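Local coordinates for glycerol-3-phosphate dehydrogenase [NAD(+)] 1 (Saccharomyces cerevisiae, PDB 4FGW), which catalyses the NAD(H)-dependent interconversion of dihydroxyacetone phosphate and glycerol 3-phosphate, and so drives the glycerol accumulation that protects yeast against hyperosmotic stress, at residues E275-G280 with E290-E295. Sequence-based numbering, arbitrary orientation.
Sequences EIIRFG and ETYYQE
The ring of Y292 lies flat against helix 261-283, one face turned to the backbone at I277: CA of I277 stands 4.2 Å from the ring centroid and only 5° off its normal, a CH-pi contact. I276 and G280, one turn apart, meet the ring obliquely. The branched isoleucines suit their places: I276 offers its CG2 methyl, 3.6 Å from CD1 of Y292, and I277 its CG1 methylene, 3.5 Å from CB of Y292. With CG anti to its own carbonyl carbon (chi1 -56°), Y292 sends its ring along the neighbouring helix toward G280, where OH comes to 3.2 Å from CA of G280. Glycine fits here, since a CB would collide with the phenol oxygen. Tyrosine joins a flat apolar face to a hydroxyl that hydrogen-bonds S287 OG, between the two helices. Were Y292 an alanine, CB could still meet I277, but the space beside I277 CA, I276 and G280 would probably be left unfilled and S287 would lose this partner. I277 also packs on Y293 of the second subunit, so the contact reaches the dimer interface. The segments run nearly antiparallel, at 156°, as a helical hairpin in the all-helical C-terminal domain of glycerol-3-phosphate dehydrogenases, with the side chain of I276 about 5 Å from that of K245, the probable catalytic proton acceptor.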
# COMPACT_ATOMS: atom_id res chain seq x y z
N GLU A 275 -11.90 1.80 -2.84
CA GLU A 275 -13.04 1.11 -3.44
C GLU A 275 -13.31 -0.25 -2.82
O GLU A 275 -14.47 -0.64 -2.71
CB GLU A 275 -12.93 1.07 -4.97
CG GLU A 275 -13.30 2.42 -5.57
CD GLU A 275 -13.41 2.50 -7.08
OE1 GLU A 275 -13.28 3.62 -7.61
OE2 GLU A 275 -13.65 1.45 -7.72
N ILE A 276 -12.26 -0.95 -2.36
CA ILE A 276 -12.35 -2.23 -1.65
C ILE A 276 -13.02 -1.98 -0.28
O ILE A 276 -13.92 -2.72 0.10
CB ILE A 276 -10.96 -2.93 -1.54
CG1 ILE A 276 -10.43 -3.31 -2.96
CG2 ILE A 276 -11.03 -4.17 -0.63
CD1 ILE A 276 -8.95 -3.83 -3.04
N ILE A 277 -12.60 -0.92 0.44
CA ILE A 277 -13.18 -0.54 1.74
C ILE A 277 -14.67 -0.22 1.57
O ILE A 277 -15.50 -0.75 2.31
CB ILE A 277 -12.40 0.66 2.38
CG1 ILE A 277 -10.96 0.24 2.74
CG2 ILE A 277 -13.14 1.23 3.60
CD1 ILE A 277 -9.94 1.37 2.84
N ARG A 278 -14.99 0.63 0.58
CA ARG A 278 -16.33 1.08 0.25
C ARG A 278 -17.24 -0.10 -0.09
O ARG A 278 -18.37 -0.13 0.39
CB ARG A 278 -16.27 2.10 -0.90
CG ARG A 278 -17.59 2.82 -1.20
CD ARG A 278 -17.44 3.82 -2.34
NE ARG A 278 -16.43 4.83 -2.04
CZ ARG A 278 -15.53 5.28 -2.91
NH1 ARG A 278 -15.53 4.83 -4.16
NH2 ARG A 278 -14.64 6.19 -2.55
N PHE A 279 -16.73 -1.07 -0.88
CA PHE A 279 -17.46 -2.27 -1.28
C PHE A 279 -17.78 -3.14 -0.06
O PHE A 279 -18.91 -3.61 0.08
CB PHE A 279 -16.69 -3.08 -2.35
CG PHE A 279 -17.50 -4.17 -3.01
CD1 PHE A 279 -18.13 -3.95 -4.23
CD2 PHE A 279 -17.65 -5.41 -2.40
CE1 PHE A 279 -18.89 -4.96 -4.83
CE2 PHE A 279 -18.41 -6.42 -3.00
CZ PHE A 279 -19.02 -6.18 -4.22
N GLY A 280 -16.76 -3.38 0.77
CA GLY A 280 -16.89 -4.18 1.98
C GLY A 280 -17.95 -3.65 2.93
O GLY A 280 -18.84 -4.39 3.32
N GLU A 290 -10.46 -0.99 9.40
CA GLU A 290 -9.18 -1.39 9.96
C GLU A 290 -8.57 -2.59 9.27
O GLU A 290 -7.39 -2.57 8.95
CB GLU A 290 -9.32 -1.65 11.48
CG GLU A 290 -9.42 -0.39 12.32
CD GLU A 290 -10.79 0.27 12.42
OE1 GLU A 290 -10.89 1.28 13.16
OE2 GLU A 290 -11.75 -0.20 11.78
N THR A 291 -9.39 -3.62 9.00
CA THR A 291 -9.02 -4.86 8.34
C THR A 291 -8.30 -4.61 7.01
O THR A 291 -7.27 -5.23 6.74
CB THR A 291 -10.29 -5.72 8.15
OG1 THR A 291 -10.94 -5.88 9.41
CG2 THR A 291 -10.02 -7.08 7.53
N TYR A 292 -8.84 -3.69 6.20
CA TYR A 292 -8.34 -3.35 4.88
C TYR A 292 -6.95 -2.70 4.85
O TYR A 292 -6.16 -3.03 3.97
CB TYR A 292 -9.38 -2.51 4.12
CG TYR A 292 -10.72 -3.19 4.02
CD1 TYR A 292 -11.00 -4.09 3.00
CD2 TYR A 292 -11.72 -2.94 4.96
CE1 TYR A 292 -12.23 -4.74 2.92
CE2 TYR A 292 -12.96 -3.58 4.89
CZ TYR A 292 -13.21 -4.48 3.87
OH TYR A 292 -14.41 -5.12 3.78
N TYR A 293 -6.65 -1.81 5.81
CA TYR A 293 -5.35 -1.15 5.86
C TYR A 293 -4.37 -1.68 6.90
O TYR A 293 -3.18 -1.40 6.80
CB TYR A 293 -5.50 0.38 5.93
CG TYR A 293 -6.09 0.90 7.22
CD1 TYR A 293 -7.46 1.07 7.37
CD2 TYR A 293 -5.27 1.29 8.29
CE1 TYR A 293 -8.01 1.57 8.55
CE2 TYR A 293 -5.81 1.78 9.48
CZ TYR A 293 -7.17 1.93 9.60
OH TYR A 293 -7.71 2.42 10.77
N GLN A 294 -4.85 -2.45 7.91
CA GLN A 294 -3.99 -3.01 8.97
C GLN A 294 -3.53 -4.43 8.71
O GLN A 294 -2.53 -4.84 9.29
CB GLN A 294 -4.72 -3.00 10.33
CG GLN A 294 -5.04 -1.62 10.89
CD GLN A 294 -5.64 -1.66 12.28
OE1 GLN A 294 -5.63 -0.66 12.99
NE2 GLN A 294 -6.17 -2.80 12.71
N GLU A 295 -4.29 -5.21 7.91
CA GLU A 295 -4.01 -6.63 7.71
C GLU A 295 -3.37 -7.04 6.39
O GLU A 295 -3.52 -6.34 5.37
CB GLU A 295 -5.27 -7.49 8.02
CG GLU A 295 -5.94 -7.19 9.36
CD GLU A 295 -5.12 -7.37 10.62
OE1 GLU A 295 -4.17 -8.18 10.61
OE2 GLU A 295 -5.43 -6.71 11.64